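Local coordinates for protein enoyl CoA hydratase/isomerase (Crotonase) (Legionella pneumophila subsp. pneumophila, PDB 3I47) that probably acts as an enoyl-CoA hydratase or isomerase of the crotonase family, adding water across, or shifting, the double bond of enoyl-CoA thioesters, at residues A56-S62 against M105-F111; L91-S96 against G116-C121. All blocks are in the same frame, centred on the assembly; numbering follows the deposited sequence. Where two conformers were deposited one is given.

Overall arrangement
Contact 1 (56-62 with 105-111) is the more polar and the less deeply buried of the two: a loop after strand 51-56 is bonded to the bend after strand 102-106 and to strand 109-111, with two waters filling in. Contact 2 (91-96 with 116-121) lies nearer the centre of the chain, where helices 78-97 and 113-120 meet through apolar side chains. The segments alternate along the sequence, since helix 78-97 leads into strand 102-106 and strand 109-111 leads into helix 113-120. The contact centres are about 16 Å apart, yet they meet where the Phe-61 ring, at the apolar side of contact 1, packs against Leu-117 of contact 2.

Contact 1 of 2, residues A56-S62 against M105-F111; sequences ANGKHFS and MVQGAAF
With CG of Phe-61 anti to its backbone N (chi1 -173°), the ring drops toward strand 102-106 and lies flat on Val-106, whose CG2 sits over the ring centre in a CH-pi contact, 3.9 Å from the centroid. The Gln-107 side chain bends at chi2 (-74°), which folds its amide back against the 56-62 loop. There NE2 reaches Gly-58 O at 3.0 Å, approaching from above the carbonyl plane rather than along a lone pair. Its OE1 end lies at the edge of the Phe-61 ring, and a water that accepts from Ala-56 N lies in bonding distance of both OE1 and Met-105 O.

Though His-60 leaves its backbone pointing away from 105-111, the ND1 edge of its ring comes to the N-H of Ala-109, with ND1 2.9 Å from Ala-109 N in a nearly straight bond. As the acceptor, ND1 carries no hydrogen of its own. In the crotonase fold, the loop after strand 51-56 and the turn into helix 113-120 typically supply the two backbone N-H groups of the oxyanion hole for the thioester carbonyl; this contact ends just short of both and probably sets one against the other.

Backbone bonds continue the join. Phe-61 N donates a hydrogen bond to Gln-107 O (2.9 Å), and Ser-62 bridges Ala-110 by donating from N to Ala-109 O and accepting at O from Phe-111 N, the latter 2.9 Å long. A second water joins Ser-62 OG to Phe-111 O, while the same hydroxyl is also hydrogen-bonded to Asn-26 O. Beyond the two segments, the His-60 ring meets His-25 edge-to-face.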
loop_
_atom_site.group_PDB
_atom_site.type_symbol
_atom_site.label_atom_id
_atom_site.label_comp_id
_atom_site.label_asym_id
_atom_site.label_seq_id
_atom_site.Cartn_x
_atom_site.Cartn_y
_atom_site.Cartn_z
ATOM N N ALA A 56 3.890 -8.982 -6.456
ATOM C CA ALA A 56 3.277 -9.882 -7.430
ATOM C C ALA A 56 4.339 -10.640 -8.202
ATOM O O ALA A 56 5.429 -10.124 -8.450
ATOM C CB ALA A 56 2.379 -9.102 -8.395
ATOM N N ASN A 57 4.000 -11.870 -8.579
ATOM C CA ASN A 57 4.797 -12.637 -9.530
ATOM C C ASN A 57 4.208 -12.526 -10.931
ATOM O O ASN A 57 3.099 -12.020 -11.115
ATOM C CB ASN A 57 4.862 -14.108 -9.107
ATOM C CG ASN A 57 5.742 -14.329 -7.888
ATOM O OD1 ASN A 57 6.683 -13.572 -7.630
ATOM N ND2 ASN A 57 5.438 -15.378 -7.119
ATOM N N GLY A 58 4.970 -12.987 -11.920
ATOM C CA GLY A 58 4.539 -12.926 -13.311
ATOM C C GLY A 58 4.796 -11.567 -13.947
ATOM O O GLY A 58 5.530 -10.737 -13.401
ATOM N N LYS A 59 4.190 -11.357 -15.110
ATOM C CA LYS A 59 4.443 -10.162 -15.921
ATOM C C LYS A 59 3.869 -8.887 -15.310
ATOM O O LYS A 59 4.451 -7.807 -15.467
ATOM C CB LYS A 59 3.869 -10.337 -17.332
ATOM C CG LYS A 59 4.467 -11.494 -18.117
ATOM C CD LYS A 59 3.863 -11.569 -19.520
ATOM C CE LYS A 59 4.432 -12.732 -20.327
ATOM N NZ LYS A 59 5.923 -12.755 -20.279
ATOM N N HIS A 60 2.742 -9.022 -14.613
ATOM C CA HIS A 60 1.935 -7.857 -14.227
ATOM C C HIS A 60 1.476 -7.877 -12.789
ATOM O O HIS A 60 1.009 -8.907 -12.294
ATOM C CB HIS A 60 0.682 -7.766 -15.110
ATOM C CG HIS A 60 0.989 -7.683 -16.565
ATOM N ND1 HIS A 60 1.678 -6.626 -17.116
ATOM C CD2 HIS A 60 0.727 -8.535 -17.583
ATOM C CE1 HIS A 60 1.819 -6.820 -18.414
ATOM N NE2 HIS A 60 1.249 -7.971 -18.724
ATOM N N PHE A 61 1.561 -6.722 -12.138
ATOM C CA PHE A 61 1.019 -6.552 -10.795
ATOM C C PHE A 61 -0.468 -6.945 -10.777
ATOM O O PHE A 61 -0.878 -7.783 -9.968
ATOM C CB PHE A 61 1.226 -5.099 -10.364
ATOM C CG PHE A 61 0.853 -4.812 -8.937
ATOM C CD1 PHE A 61 1.682 -5.215 -7.894
ATOM C CD2 PHE A 61 -0.315 -4.101 -8.634
ATOM C CE1 PHE A 61 1.373 -4.911 -6.549
ATOM C CE2 PHE A 61 -0.639 -3.806 -7.297
ATOM C CZ PHE A 61 0.205 -4.215 -6.252
ATOM N N SER A 62 -1.264 -6.312 -11.635
ATOM C CA SER A 62 -2.628 -6.780 -11.920
ATOM C C SER A 62 -3.121 -6.194 -13.220
ATOM O O SER A 62 -3.286 -4.980 -13.321
ATOM C CB SER A 62 -3.614 -6.438 -10.799
ATOM O OG SER A 62 -4.922 -6.879 -11.179
ATOM N N MET A 105 4.702 -3.020 -4.341
ATOM C CA MET A 105 5.824 -3.194 -5.263
ATOM C C MET A 105 5.200 -3.561 -6.605
ATOM O O MET A 105 4.579 -4.629 -6.726
ATOM C CB MET A 105 6.758 -4.316 -4.759
ATOM C CG MET A 105 7.901 -4.681 -5.700
ATOM S SD MET A 105 8.936 -6.097 -5.152
ATOM C CE MET A 105 8.798 -7.150 -6.581
ATOM N N VAL A 106 5.331 -2.669 -7.585
ATOM C CA VAL A 106 4.561 -2.789 -8.829
ATOM C C VAL A 106 5.445 -2.971 -10.064
ATOM O O VAL A 106 6.243 -2.079 -10.404
ATOM C CB VAL A 106 3.686 -1.533 -9.044
ATOM C CG1 VAL A 106 2.867 -1.657 -10.329
ATOM C CG2 VAL A 106 2.774 -1.287 -7.835
ATOM N N GLN A 107 5.268 -4.109 -10.736
ATOM C CA GLN A 107 5.887 -4.387 -12.030
ATOM C C GLN A 107 4.791 -4.480 -13.096
ATOM O O GLN A 107 3.641 -4.831 -12.801
ATOM C CB GLN A 107 6.684 -5.700 -11.974
ATOM C CG GLN A 107 5.908 -7.002 -12.362
ATOM C CD GLN A 107 4.897 -7.512 -11.316
ATOM O OE1 GLN A 107 4.581 -6.840 -10.316
ATOM N NE2 GLN A 107 4.378 -8.727 -11.553
ATOM N N GLY A 108 5.143 -4.168 -14.336
ATOM C CA GLY A 108 4.175 -4.315 -15.433
ATOM C C GLY A 108 2.896 -3.517 -15.220
ATOM O O GLY A 108 2.903 -2.442 -14.610
ATOM N N ALA A 109 1.787 -4.053 -15.712
ATOM C CA ALA A 109 0.503 -3.347 -15.638
ATOM C C ALA A 109 -0.141 -3.425 -14.263
ATOM O O ALA A 109 -0.204 -4.502 -13.657
ATOM C CB ALA A 109 -0.453 -3.894 -16.691
ATOM N N ALA A 110 -0.615 -2.272 -13.782
ATOM C CA ALA A 110 -1.475 -2.186 -12.598
ATOM C C ALA A 110 -2.702 -1.418 -13.050
ATOM O O ALA A 110 -2.717 -0.183 -13.027
ATOM C CB ALA A 110 -0.763 -1.471 -11.433
ATOM N N PHE A 111 -3.695 -2.161 -13.538
ATOM C CA PHE A 111 -4.883 -1.572 -14.157
ATOM C C PHE A 111 -6.097 -1.818 -13.271
ATOM O O PHE A 111 -6.369 -2.963 -12.897
ATOM C CB PHE A 111 -5.122 -2.180 -15.551
ATOM C CG PHE A 111 -4.074 -1.814 -16.598
ATOM C CD1 PHE A 111 -3.092 -0.847 -16.360
ATOM C CD2 PHE A 111 -4.091 -2.453 -17.837
ATOM C CE1 PHE A 111 -2.147 -0.525 -17.347
ATOM C CE2 PHE A 111 -3.155 -2.138 -18.830
ATOM C CZ PHE A 111 -2.181 -1.172 -18.579
HETATM O O HOH W 1 5.477 -6.990 -7.650
HETATM O O HOH W 2 -6.599 -4.793 -11.068
#

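Contact 2 of 2, residues L91-S96 against G116-C121; sequences LMYSIS and GLAAAC
Ala-120 and Met-92 bury the most surface here, followed by Ile-95, and the three meet around the methyl of Ala-120. That CB points at helix 78-97 and is touched by Met-92 SD and by Ile-95 CG2, each 3.9 Å away. Bends at chi2 and chi3 fold the Met-92 chain so that, in one of its two modelled conformers, the methyl CE comes up to Gly-116 O, 3.3 Å off. In that conformer SD also lies against Leu-117 CD2.

Ile-95 divides its branches. CG2 rests on the last turn of helix 113-120, 3.5 Å from Ala-120 O and close to Cys-121 SG, whereas CD1 meets Leu-117 CD2 at 3.8 Å. Leu-91 CD2 reaches that same leucine methyl.

The short helical segments run roughly parallel, 26° apart, with axes 9.5 Å from each other at closest approach. Helix 30-45 covers Leu-91 and Ile-95 on another side, and Tyr-149 of helix 147-154 packs on Met-92. Sulfur and methyl groups meet one another and two helix carbonyl oxygens; no directional polar bond joins the segments, and the pairing of the helices therefore rests on shape and burial of apolar surface.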
loop_
_atom_site.group_PDB
_atom_site.type_symbol
_atom_site.label_atom_id
_atom_site.label_comp_id
_atom_site.label_asym_id
_atom_site.label_seq_id
_atom_site.Cartn_x
_atom_site.Cartn_y
_atom_site.Cartn_z
ATOM N N LEU A 91 -10.822 -4.467 1.879
ATOM C CA LEU A 91 -9.376 -4.664 1.697
ATOM C C LEU A 91 -8.639 -3.324 1.698
ATOM O O LEU A 91 -7.656 -3.153 2.428
ATOM C CB LEU A 91 -9.060 -5.447 0.412
ATOM C CG LEU A 91 -7.564 -5.587 0.070
ATOM C CD1 LEU A 91 -6.775 -6.336 1.183
ATOM C CD2 LEU A 91 -7.388 -6.268 -1.285
ATOM N N MET A 92 -9.115 -2.383 0.895
ATOM C CA MET A 92 -8.423 -1.097 0.801
ATOM C C MET A 92 -8.481 -0.355 2.135
ATOM O O MET A 92 -7.490 0.267 2.546
ATOM C CB MET A 92 -9.009 -0.261 -0.330
ATOM C CG MET A 92 -8.869 -0.937 -1.688
ATOM S SD MET A 92 -7.384 -0.496 -2.581
ATOM C CE MET A 92 -7.762 1.204 -2.943
ATOM N N TYR A 93 -9.624 -0.426 2.817
ATOM C CA TYR A 93 -9.756 0.220 4.114
ATOM C C TYR A 93 -8.771 -0.388 5.100
ATOM O O TYR A 93 -8.046 0.340 5.785
ATOM C CB TYR A 93 -11.190 0.120 4.629
ATOM C CG TYR A 93 -11.410 0.866 5.912
ATOM C CD1 TYR A 93 -11.335 2.260 5.946
ATOM C CD2 TYR A 93 -11.690 0.187 7.087
ATOM C CE1 TYR A 93 -11.545 2.960 7.134
ATOM C CE2 TYR A 93 -11.901 0.881 8.285
ATOM C CZ TYR A 93 -11.831 2.263 8.288
ATOM O OH TYR A 93 -12.035 2.956 9.470
ATOM N N SER A 94 -8.719 -1.717 5.133
ATOM C CA SER A 94 -7.810 -2.415 6.027
ATOM C C SER A 94 -6.340 -2.056 5.772
ATOM O O SER A 94 -5.572 -1.861 6.730
ATOM C CB SER A 94 -8.050 -3.916 5.937
ATOM O OG SER A 94 -9.304 -4.208 6.540
ATOM N N ILE A 95 -5.952 -1.948 4.497
ATOM C CA ILE A 95 -4.586 -1.509 4.164
ATOM C C ILE A 95 -4.347 -0.113 4.755
ATOM O O ILE A 95 -3.343 0.129 5.445
ATOM C CB ILE A 95 -4.324 -1.484 2.625
ATOM C CG1 ILE A 95 -4.320 -2.907 2.050
ATOM C CG2 ILE A 95 -2.970 -0.799 2.326
ATOM C CD1 ILE A 95 -4.485 -2.934 0.526
ATOM N N SER A 96 -5.285 0.796 4.499
ATOM C CA SER A 96 -5.113 2.209 4.907
ATOM C C SER A 96 -5.069 2.385 6.427
ATOM O O SER A 96 -4.439 3.328 6.942
ATOM C CB SER A 96 -6.214 3.081 4.305
ATOM O OG SER A 96 -7.456 2.889 4.951
ATOM N N GLY A 116 -5.291 0.963 -7.536
ATOM C CA GLY A 116 -5.792 1.420 -6.240
ATOM C C GLY A 116 -4.969 0.896 -5.074
ATOM O O GLY A 116 -4.740 1.624 -4.101
ATOM N N LEU A 117 -4.538 -0.362 -5.135
ATOM C CA LEU A 117 -3.726 -0.915 -4.045
ATOM C C LEU A 117 -2.459 -0.104 -3.804
ATOM O O LEU A 117 -2.081 0.125 -2.652
ATOM C CB LEU A 117 -3.347 -2.376 -4.295
ATOM C CG LEU A 117 -4.455 -3.416 -4.360
ATOM C CD1 LEU A 117 -3.800 -4.791 -4.431
ATOM C CD2 LEU A 117 -5.410 -3.339 -3.161
ATOM N N ALA A 118 -1.818 0.342 -4.887
ATOM C CA ALA A 118 -0.629 1.186 -4.785
ATOM C C ALA A 118 -0.944 2.474 -4.026
ATOM O O ALA A 118 -0.158 2.917 -3.203
ATOM C CB ALA A 118 -0.063 1.506 -6.183
ATOM N N ALA A 119 -2.110 3.066 -4.289
ATOM C CA ALA A 119 -2.513 4.289 -3.596
ATOM C C ALA A 119 -2.884 4.072 -2.121
ATOM O O ALA A 119 -2.691 4.962 -1.293
ATOM C CB ALA A 119 -3.670 4.956 -4.351
ATOM N N ALA A 120 -3.426 2.898 -1.783
ATOM C CA ALA A 120 -3.847 2.626 -0.417
ATOM C C ALA A 120 -2.663 2.395 0.509
ATOM O O ALA A 120 -2.739 2.675 1.712
ATOM C CB ALA A 120 -4.771 1.397 -0.390
ATOM N N CYS A 121 -1.588 1.849 -0.055
ATOM C CA CYS A 121 -0.353 1.626 0.706
ATOM C C CYS A 121 0.321 2.963 1.018
ATOM O O CYS A 121 0.115 3.950 0.313
ATOM C CB CYS A 121 0.610 0.738 -0.075
ATOM S SG CYS A 121 0.072 -0.994 -0.145
#